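PDB 2RJO: twin-arginine translocation pathway signal protein from Burkholderia phytofirmans, which probably serves as a periplasmic sugar-binding protein, holding beta-D-galactopyranose in this crystal between two lobes as substrate-binding proteins of transport systems do. Local coordinates for residues T93-P98 with H113-G118; D100-D105 with R281-C286. All coordinates share one frame; numbering follows the deposited sequence.

Following the chain from the N terminus, the first segment reached is 93-98, at the end of strand 90-94; the chain then enters a loop whose residues 100-105 belong to contact 2, and runs along strand 110-115, parallel to 90-94, to complete contact 1. Contact 1 thus closes a short loop, with 14 residues between its segments, and joins two parallel neighbours in the sheet. Contact 2 closes a far longer one: 175 residues pass before residues 281-286 meet the loop. The contacts cross: 100-105 lies between the segments of contact 1, and 113-118 between those of contact 2. They also touch, through backbone bonds such as His113 N to Arg282 O, since strands 110-115 and 283-291 are adjacent in one sheet.

Contact 1 (T93-P98 with H113-G118); sequences TIWNKP and HLSYDG. With GAL (beta-D-galactopyranose), chain B.
Thr93 and Ile94 pair with His113 and Leu114 as parallel neighbours in the main sheet of a periplasmic binding protein fold, at the strand ends that open onto the sugar site. Two backbone bonds join them: Leu114 N gives its hydrogen to Thr93 O at 2.8 Å, and Leu114 O receives Trp95 N at 3.0 Å in a nearly straight bond. Beyond the strand, Asn96 N is satisfied by Ile94 O.

On the face bearing Thr93 and His113, Lys97 folds over the imidazole. Its CD lies 3.5 Å from the ring centroid of His113, only 7° off the ring normal, a CH-pi contact. A bend at the last torsion (chi4 67°) then turns the ammonium away from the ring: Lys97 NZ donates to Pro98 O at 2.9 Å and is also hydrogen-bonded to Leu101 O and Tyr323 OH. On the other face, Ile94 CD1 packs against Leu114 CB.

The Trp95 indole lies between the galactose and Tyr116. Galactose C4 sits over one face, offset toward the rim, while the six-membered ring meets the Tyr116 ring obliquely, their planes 34° apart. Trp95 NE1 is satisfied by Tyr19 OH, and Arg154 makes a cation-pi contact with the indole. Asn96 uses its amide differently: OD1 accepts a weak bond from Val149 N, and ND2 donates to Pro71 O and reaches galactose O6 at 3.1 Å in a weak, bent bond.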
ATOM      1  N   THR A  93      -4.865  10.597  -4.541  1.00 22.02           N
ATOM      2  CA  THR A  93      -3.964  10.186  -3.468  1.00 21.17           C
ATOM      3  C   THR A  93      -4.179   8.731  -3.073  1.00 19.78           C
ATOM      4  O   THR A  93      -5.290   8.220  -3.138  1.00 18.47           O
ATOM      5  CB  THR A  93      -4.151  11.080  -2.218  1.00 20.04           C
ATOM      6  OG1 THR A  93      -3.550  12.356  -2.459  1.00 24.95           O
ATOM      7  CG2 THR A  93      -3.488  10.458  -1.009  1.00 28.00           C
ATOM      8  N   ILE A  94      -3.099   8.075  -2.663  1.00 19.42           N
ATOM      9  CA  ILE A  94      -3.158   6.682  -2.246  1.00 19.24           C
ATOM     10  C   ILE A  94      -2.489   6.506  -0.886  1.00 19.92           C
ATOM     11  O   ILE A  94      -1.356   6.933  -0.699  1.00 20.19           O
ATOM     12  CB  ILE A  94      -2.410   5.756  -3.235  1.00 18.60           C
ATOM     13  CG1 ILE A  94      -2.837   6.048  -4.675  1.00 17.13           C
ATOM     14  CG2 ILE A  94      -2.705   4.302  -2.900  1.00 18.18           C
ATOM     15  CD1 ILE A  94      -4.267   5.667  -4.974  1.00 17.86           C
ATOM     16  N   TRP A  95      -3.192   5.885   0.057  1.00 20.78           N
ATOM     17  CA  TRP A  95      -2.636   5.601   1.379  1.00 19.69           C
ATOM     18  C   TRP A  95      -2.401   6.738   2.376  1.00 20.25           C
ATOM     19  O   TRP A  95      -3.060   6.800   3.408  1.00 21.03           O
ATOM     20  CB  TRP A  95      -1.307   4.837   1.241  1.00 17.78           C
ATOM     21  CG  TRP A  95      -1.406   3.401   0.742  1.00 17.47           C
ATOM     22  CD1 TRP A  95      -0.731   2.856  -0.309  1.00 18.39           C
ATOM     23  CD2 TRP A  95      -2.221   2.346   1.281  1.00 16.50           C
ATOM     24  NE1 TRP A  95      -1.076   1.531  -0.465  1.00 18.26           N
ATOM     25  CE2 TRP A  95      -1.985   1.193   0.496  1.00 16.40           C
ATOM     26  CE3 TRP A  95      -3.124   2.265   2.344  1.00 16.33           C
ATOM     27  CZ2 TRP A  95      -2.625  -0.024   0.748  1.00 15.17           C
ATOM     28  CZ3 TRP A  95      -3.765   1.043   2.591  1.00 16.73           C
ATOM     29  CH2 TRP A  95      -3.508  -0.075   1.796  1.00 15.49           C
ATOM     30  N   ASN A  96      -1.453   7.624   2.078  1.00 19.32           N
ATOM     31  CA  ASN A  96      -1.083   8.691   3.012  1.00 19.49           C
ATOM     32  C   ASN A  96      -1.629  10.102   2.789  1.00 20.34           C
ATOM     33  O   ASN A  96      -1.541  10.657   1.697  1.00 21.24           O
ATOM     34  CB  ASN A  96       0.451   8.784   3.104  1.00 19.56           C
ATOM     35  CG  ASN A  96       1.112   7.458   3.436  1.00 19.78           C
ATOM     36  OD1 ASN A  96       0.837   6.850   4.465  1.00 20.36           O
ATOM     37  ND2 ASN A  96       1.998   7.007   2.557  1.00 22.12           N
ATOM     38  N   LYS A  97      -2.173  10.677   3.855  1.00 20.27           N
ATOM     39  CA  LYS A  97      -2.702  12.031   3.835  1.00 20.49           C
ATOM     40  C   LYS A  97      -3.144  12.412   5.242  1.00 22.96           C
ATOM     41  O   LYS A  97      -3.429  11.541   6.070  1.00 19.78           O
ATOM     42  CB  LYS A  97      -3.909  12.145   2.897  1.00 21.79           C
ATOM     43  CG  LYS A  97      -5.220  11.658   3.507  1.00 21.08           C
ATOM     44  CD  LYS A  97      -6.413  12.048   2.644  1.00 21.60           C
ATOM     45  CE  LYS A  97      -7.734  11.689   3.315  1.00 21.95           C
ATOM     46  NZ  LYS A  97      -8.018  12.471   4.556  1.00 21.46           N
ATOM     47  N   PRO A  98      -3.201  13.724   5.532  1.00 23.21           N
ATOM     48  CA  PRO A  98      -3.626  14.175   6.859  1.00 24.15           C
ATOM     49  C   PRO A  98      -5.114  13.876   7.008  1.00 25.04           C
ATOM     50  O   PRO A  98      -5.834  13.806   6.017  1.00 25.80           O
ATOM     51  CB  PRO A  98      -3.355  15.679   6.822  1.00 23.02           C
ATOM     52  CG  PRO A  98      -2.275  15.826   5.772  1.00 21.57           C
ATOM     53  CD  PRO A  98      -2.727  14.858   4.717  1.00 21.82           C
ATOM     54  N   HIS A 113      -9.105  10.115  -2.918  1.00 18.89           N
ATOM     55  CA  HIS A 113      -8.138   9.484  -2.038  1.00 19.35           C
ATOM     56  C   HIS A 113      -8.588   8.029  -1.960  1.00 20.06           C
ATOM     57  O   HIS A 113      -9.769   7.748  -1.732  1.00 19.12           O
ATOM     58  CB  HIS A 113      -8.173  10.106  -0.641  1.00 18.92           C
ATOM     59  CG  HIS A 113      -7.260   9.434   0.336  1.00 20.02           C
ATOM     60  ND1 HIS A 113      -5.891   9.402   0.173  1.00 20.53           N
ATOM     61  CD2 HIS A 113      -7.519   8.732   1.463  1.00 17.50           C
ATOM     62  CE1 HIS A 113      -5.348   8.709   1.156  1.00 17.05           C
ATOM     63  NE2 HIS A 113      -6.314   8.289   1.952  1.00 18.80           N
ATOM     64  N   LEU A 114      -7.662   7.106  -2.181  1.00 19.04           N
ATOM     65  CA  LEU A 114      -7.992   5.690  -2.125  1.00 18.93           C
ATOM     66  C   LEU A 114      -7.219   5.039  -0.993  1.00 18.10           C
ATOM     67  O   LEU A 114      -6.073   5.389  -0.729  1.00 17.34           O
ATOM     68  CB  LEU A 114      -7.628   4.998  -3.438  1.00 18.99           C
ATOM     69  CG  LEU A 114      -8.247   5.555  -4.719  1.00 20.24           C
ATOM     70  CD1 LEU A 114      -7.808   4.670  -5.867  1.00 19.53           C
ATOM     71  CD2 LEU A 114      -9.767   5.604  -4.615  1.00 19.55           C
ATOM     72  N   SER A 115      -7.843   4.084  -0.318  1.00 18.99           N
ATOM     73  CA  SER A 115      -7.173   3.416   0.774  1.00 19.44           C
ATOM     74  C   SER A 115      -7.906   2.142   1.140  1.00 20.45           C
ATOM     75  O   SER A 115      -8.903   1.785   0.518  1.00 19.97           O
ATOM     76  CB  SER A 115      -7.107   4.346   1.987  1.00 18.85           C
ATOM     77  OG  SER A 115      -6.293   3.797   3.010  1.00 18.02           O
ATOM     78  N   TYR A 116      -7.385   1.446   2.138  1.00 20.49           N
ATOM     79  CA  TYR A 116      -7.995   0.220   2.613  1.00 21.20           C
ATOM     80  C   TYR A 116      -8.000   0.320   4.121  1.00 22.81           C
ATOM     81  O   TYR A 116      -7.220   1.085   4.700  1.00 22.05           O
ATOM     82  CB  TYR A 116      -7.179  -0.991   2.183  1.00 20.60           C
ATOM     83  CG  TYR A 116      -7.147  -1.223   0.702  1.00 17.22           C
ATOM     84  CD1 TYR A 116      -7.857  -2.264   0.134  1.00 19.08           C
ATOM     85  CD2 TYR A 116      -6.370  -0.423  -0.132  1.00 19.26           C
ATOM     86  CE1 TYR A 116      -7.795  -2.517  -1.233  1.00 20.09           C
ATOM     87  CE2 TYR A 116      -6.296  -0.663  -1.500  1.00 20.42           C
ATOM     88  CZ  TYR A 116      -7.010  -1.715  -2.045  1.00 20.57           C
ATOM     89  OH  TYR A 116      -6.933  -1.980  -3.394  1.00 20.90           O
ATOM     90  N   ASP A 117      -8.880  -0.451   4.746  1.00 23.51           N
ATOM     91  CA  ASP A 117      -9.023  -0.484   6.195  1.00 25.26           C
ATOM     92  C   ASP A 117      -7.861  -1.253   6.830  1.00 25.23           C
ATOM     93  O   ASP A 117      -7.957  -2.467   7.046  1.00 25.50           O
ATOM     94  CB  ASP A 117     -10.350  -1.161   6.545  1.00 26.51           C
ATOM     95  CG  ASP A 117     -10.624  -1.183   8.028  1.00 28.92           C
ATOM     96  OD1 ASP A 117      -9.681  -0.975   8.826  1.00 29.18           O
ATOM     97  OD2 ASP A 117     -11.794  -1.423   8.397  1.00 29.21           O
ATOM     98  N   GLY A 118      -6.782  -0.544   7.153  1.00 24.63           N
ATOM     99  CA  GLY A 118      -5.621  -1.188   7.744  1.00 22.85           C
ATOM    100  C   GLY A 118      -5.842  -1.801   9.117  1.00 24.12           C
ATOM    101  O   GLY A 118      -5.135  -2.740   9.505  1.00 23.26           O
TER
HETATM  102  C1  GAL B 368       4.552   0.605   0.849  1.00 19.20           C
HETATM  103  C2  GAL B 368       3.790  -0.604   1.438  1.00 17.63           C
HETATM  104  C3  GAL B 368       2.277  -0.398   1.203  1.00 19.02           C
HETATM  105  C4  GAL B 368       1.845   0.908   1.894  1.00 18.98           C
HETATM  106  C5  GAL B 368       2.686   2.053   1.262  1.00 20.12           C
HETATM  107  C6  GAL B 368       2.294   3.358   1.924  1.00 18.74           C
HETATM  108  O1  GAL B 368       5.962   0.427   1.081  1.00 17.94           O
HETATM  109  O2  GAL B 368       4.210  -1.800   0.783  1.00 18.75           O
HETATM  110  O3  GAL B 368       1.541  -1.484   1.761  1.00 16.35           O
HETATM  111  O4  GAL B 368       2.140   0.812   3.287  1.00 18.39           O
HETATM  112  O5  GAL B 368       4.116   1.834   1.495  1.00 19.35           O
HETATM  113  O6  GAL B 368       3.062   4.388   1.332  1.00 16.32           O

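Contact 2 (D100-D105 with R281-C286); sequences DLHPWD and RRESFC
His102 and Glu283 are joined by a His-carboxylate hydrogen bond, in which ND1 of His102 donates to OE2 of Glu283 at 2.6 Å. The oxygen lies close to the imidazole plane and is approached on its syn side, though the donor stands 31° out of the carboxylate plane. Tyr323 OH bonds to the other oxygen, OE1, so both ends of the buried carboxylate have a partner; Lys97 NZ adds a long, weak ion pair to OE2. Arg282 NH1 also comes within 2.9 Å of Pro103 O.

Van der Waals packing surrounds these groups. Pro103 CD rests 3.5 Å from Glu283 CG, and the proline CG approaches Arg282 O. With chi1 at 47°, Trp104 CG stands between its own N and carbonyl carbon, and the six-membered ring reaches residues 282-283: CE3 meets Arg282 CB at the ring edge, 3.7 Å away, while CH2 lies 3.5 Å from Glu283 CD.

The loop between strands 90-94 and 110-115 is thereby fastened to the start of strand 283-291, which runs beside strand 110-115, while Leu101 packs on Ala77, Arg78 and Val81 of helix 74-87.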
ATOM      1  N   ASP A 100      -7.439  15.806   8.108  1.00 27.75           N
ATOM      2  CA  ASP A 100      -8.210  16.976   7.660  1.00 27.10           C
ATOM      3  C   ASP A 100      -8.231  17.240   6.163  1.00 25.49           C
ATOM      4  O   ASP A 100      -9.099  17.963   5.680  1.00 25.77           O
ATOM      5  CB  ASP A 100      -7.718  18.252   8.344  1.00 30.49           C
ATOM      6  CG  ASP A 100      -7.726  18.152   9.849  1.00 35.91           C
ATOM      7  OD1 ASP A 100      -8.450  17.286  10.401  1.00 37.60           O
ATOM      8  OD2 ASP A 100      -7.003  18.954  10.486  1.00 39.32           O
ATOM      9  N   LEU A 101      -7.279  16.679   5.431  1.00 23.18           N
ATOM     10  CA  LEU A 101      -7.230  16.893   3.990  1.00 22.76           C
ATOM     11  C   LEU A 101      -8.281  16.054   3.265  1.00 23.80           C
ATOM     12  O   LEU A 101      -8.154  14.827   3.191  1.00 23.65           O
ATOM     13  CB  LEU A 101      -5.847  16.540   3.453  1.00 19.88           C
ATOM     14  CG  LEU A 101      -5.602  16.934   2.002  1.00 17.65           C
ATOM     15  CD1 LEU A 101      -5.629  18.451   1.898  1.00 17.45           C
ATOM     16  CD2 LEU A 101      -4.246  16.392   1.540  1.00 19.37           C
ATOM     17  N   HIS A 102      -9.306  16.718   2.725  1.00 22.58           N
ATOM     18  CA  HIS A 102     -10.379  16.029   2.004  1.00 22.48           C
ATOM     19  C   HIS A 102     -10.489  16.520   0.563  1.00 21.96           C
ATOM     20  O   HIS A 102     -10.390  17.725   0.289  1.00 19.90           O
ATOM     21  CB  HIS A 102     -11.731  16.260   2.691  1.00 22.51           C
ATOM     22  CG  HIS A 102     -11.766  15.845   4.125  1.00 24.39           C
ATOM     23  ND1 HIS A 102     -11.657  14.524   4.525  1.00 23.86           N
ATOM     24  CD2 HIS A 102     -11.880  16.566   5.265  1.00 22.86           C
ATOM     25  CE1 HIS A 102     -11.699  14.459   5.837  1.00 24.06           C
ATOM     26  NE2 HIS A 102     -11.833  15.687   6.317  1.00 24.58           N
ATOM     27  N   PRO A 103     -10.694  15.591  -0.385  1.00 22.53           N
ATOM     28  CA  PRO A 103     -10.814  16.000  -1.787  1.00 22.68           C
ATOM     29  C   PRO A 103     -11.946  16.999  -2.050  1.00 23.20           C
ATOM     30  O   PRO A 103     -11.802  17.892  -2.887  1.00 22.79           O
ATOM     31  CB  PRO A 103     -11.013  14.675  -2.533  1.00 22.59           C
ATOM     32  CG  PRO A 103     -11.472  13.718  -1.476  1.00 24.47           C
ATOM     33  CD  PRO A 103     -10.680  14.125  -0.265  1.00 21.39           C
ATOM     34  N   TRP A 104     -13.059  16.855  -1.337  1.00 22.41           N
ATOM     35  CA  TRP A 104     -14.191  17.762  -1.533  1.00 22.82           C
ATOM     36  C   TRP A 104     -13.896  19.207  -1.130  1.00 23.64           C
ATOM     37  O   TRP A 104     -14.678  20.113  -1.430  1.00 25.52           O
ATOM     38  CB  TRP A 104     -15.431  17.238  -0.806  1.00 22.70           C
ATOM     39  CG  TRP A 104     -15.201  16.797   0.609  1.00 22.54           C
ATOM     40  CD1 TRP A 104     -15.077  17.592   1.705  1.00 23.94           C
ATOM     41  CD2 TRP A 104     -15.095  15.448   1.077  1.00 23.48           C
ATOM     42  NE1 TRP A 104     -14.897  16.823   2.832  1.00 23.72           N
ATOM     43  CE2 TRP A 104     -14.893  15.500   2.468  1.00 23.57           C
ATOM     44  CE3 TRP A 104     -15.123  14.194   0.448  1.00 23.47           C
ATOM     45  CZ2 TRP A 104     -14.756  14.349   3.248  1.00 22.73           C
ATOM     46  CZ3 TRP A 104     -14.985  13.052   1.226  1.00 21.91           C
ATOM     47  CH2 TRP A 104     -14.792  13.138   2.605  1.00 21.61           C
ATOM     48  N   ASP A 105     -12.771  19.426  -0.455  1.00 25.19           N
ATOM     49  CA  ASP A 105     -12.373  20.782  -0.083  1.00 24.72           C
ATOM     50  C   ASP A 105     -11.511  21.364  -1.215  1.00 24.80           C
ATOM     51  O   ASP A 105     -11.129  22.537  -1.177  1.00 24.57           O
ATOM     52  CB  ASP A 105     -11.586  20.800   1.239  1.00 24.97           C
ATOM     53  CG  ASP A 105     -12.463  20.499   2.459  1.00 24.79           C
ATOM     54  OD1 ASP A 105     -13.630  20.945   2.495  1.00 25.56           O
ATOM     55  OD2 ASP A 105     -11.978  19.826   3.392  1.00 26.76           O
ATOM     56  N   ARG A 281     -17.017   7.827  -2.710  1.00 25.67           N
ATOM     57  CA  ARG A 281     -16.442   7.738  -4.049  1.00 25.07           C
ATOM     58  C   ARG A 281     -15.350   8.793  -4.184  1.00 24.28           C
ATOM     59  O   ARG A 281     -14.628   8.838  -5.177  1.00 24.14           O
ATOM     60  CB  ARG A 281     -17.520   7.919  -5.116  1.00 25.63           C
ATOM     61  CG  ARG A 281     -18.466   6.734  -5.142  1.00 25.86           C
ATOM     62  CD  ARG A 281     -19.388   6.756  -6.319  1.00 29.05           C
ATOM     63  NE  ARG A 281     -20.041   5.462  -6.472  1.00 30.02           N
ATOM     64  CZ  ARG A 281     -20.819   5.139  -7.499  1.00 29.59           C
ATOM     65  NH1 ARG A 281     -21.050   6.025  -8.462  1.00 30.72           N
ATOM     66  NH2 ARG A 281     -21.327   3.920  -7.583  1.00 30.25           N
ATOM     67  N   ARG A 282     -15.239   9.622  -3.151  1.00 23.22           N
ATOM     68  CA  ARG A 282     -14.238  10.686  -3.068  1.00 23.85           C
ATOM     69  C   ARG A 282     -13.097  10.219  -2.161  1.00 22.66           C
ATOM     70  O   ARG A 282     -11.927  10.433  -2.466  1.00 23.12           O
ATOM     71  CB  ARG A 282     -14.884  11.955  -2.514  1.00 24.21           C
ATOM     72  CG  ARG A 282     -15.429  12.875  -3.594  1.00 28.61           C
ATOM     73  CD  ARG A 282     -14.260  13.564  -4.299  1.00 30.12           C
ATOM     74  NE  ARG A 282     -14.711  14.665  -5.127  1.00 32.67           N
ATOM     75  CZ  ARG A 282     -14.024  15.779  -5.348  1.00 31.59           C
ATOM     76  NH1 ARG A 282     -12.837  15.967  -4.798  1.00 31.20           N
ATOM     77  NH2 ARG A 282     -14.526  16.705  -6.152  1.00 37.42           N
ATOM     78  N   GLU A 283     -13.461   9.600  -1.042  1.00 22.02           N
ATOM     79  CA  GLU A 283     -12.511   9.036  -0.082  1.00 23.02           C
ATOM     80  C   GLU A 283     -13.028   7.624   0.133  1.00 23.22           C
ATOM     81  O   GLU A 283     -14.008   7.417   0.848  1.00 24.21           O
ATOM     82  CB  GLU A 283     -12.530   9.798   1.240  1.00 24.72           C
ATOM     83  CG  GLU A 283     -11.848  11.147   1.192  1.00 25.93           C
ATOM     84  CD  GLU A 283     -11.610  11.729   2.573  1.00 28.15           C
ATOM     85  OE1 GLU A 283     -12.083  11.128   3.561  1.00 27.94           O
ATOM     86  OE2 GLU A 283     -10.956  12.791   2.671  1.00 28.02           O
ATOM     87  N   SER A 284     -12.370   6.653  -0.492  1.00 22.36           N
ATOM     88  CA  SER A 284     -12.821   5.270  -0.422  1.00 20.69           C
ATOM     89  C   SER A 284     -11.900   4.253   0.236  1.00 20.53           C
ATOM     90  O   SER A 284     -10.677   4.343   0.154  1.00 21.35           O
ATOM     91  CB  SER A 284     -13.117   4.776  -1.844  1.00 19.97           C
ATOM     92  OG  SER A 284     -13.668   5.803  -2.662  1.00 22.89           O
ATOM     93  N   PHE A 285     -12.510   3.288   0.912  1.00 19.86           N
ATOM     94  CA  PHE A 285     -11.770   2.167   1.483  1.00 19.70           C
ATOM     95  C   PHE A 285     -12.122   1.169   0.395  1.00 20.05           C
ATOM     96  O   PHE A 285     -13.292   1.049   0.045  1.00 20.18           O
ATOM     97  CB  PHE A 285     -12.364   1.697   2.813  1.00 19.41           C
ATOM     98  CG  PHE A 285     -11.600   2.160   4.012  1.00 16.52           C
ATOM     99  CD1 PHE A 285     -12.109   1.961   5.289  1.00 18.60           C
ATOM    100  CD2 PHE A 285     -10.369   2.801   3.870  1.00 17.90           C
ATOM    101  CE1 PHE A 285     -11.407   2.392   6.416  1.00 16.42           C
ATOM    102  CE2 PHE A 285      -9.659   3.236   4.986  1.00 16.73           C
ATOM    103  CZ  PHE A 285     -10.179   3.033   6.260  1.00 16.96           C
ATOM    104  N   CYS A 286     -11.139   0.476  -0.163  1.00 19.87           N
ATOM    105  CA  CYS A 286     -11.432  -0.465  -1.235  1.00 22.07           C
ATOM    106  C   CYS A 286     -11.442  -1.901  -0.741  1.00 21.37           C
ATOM    107  O   CYS A 286     -10.987  -2.197   0.364  1.00 20.83           O
ATOM    108  CB  CYS A 286     -10.409  -0.313  -2.358  1.00 23.13           C
ATOM    109  SG  CYS A 286     -10.200   1.397  -2.897  1.00 26.27           S
TER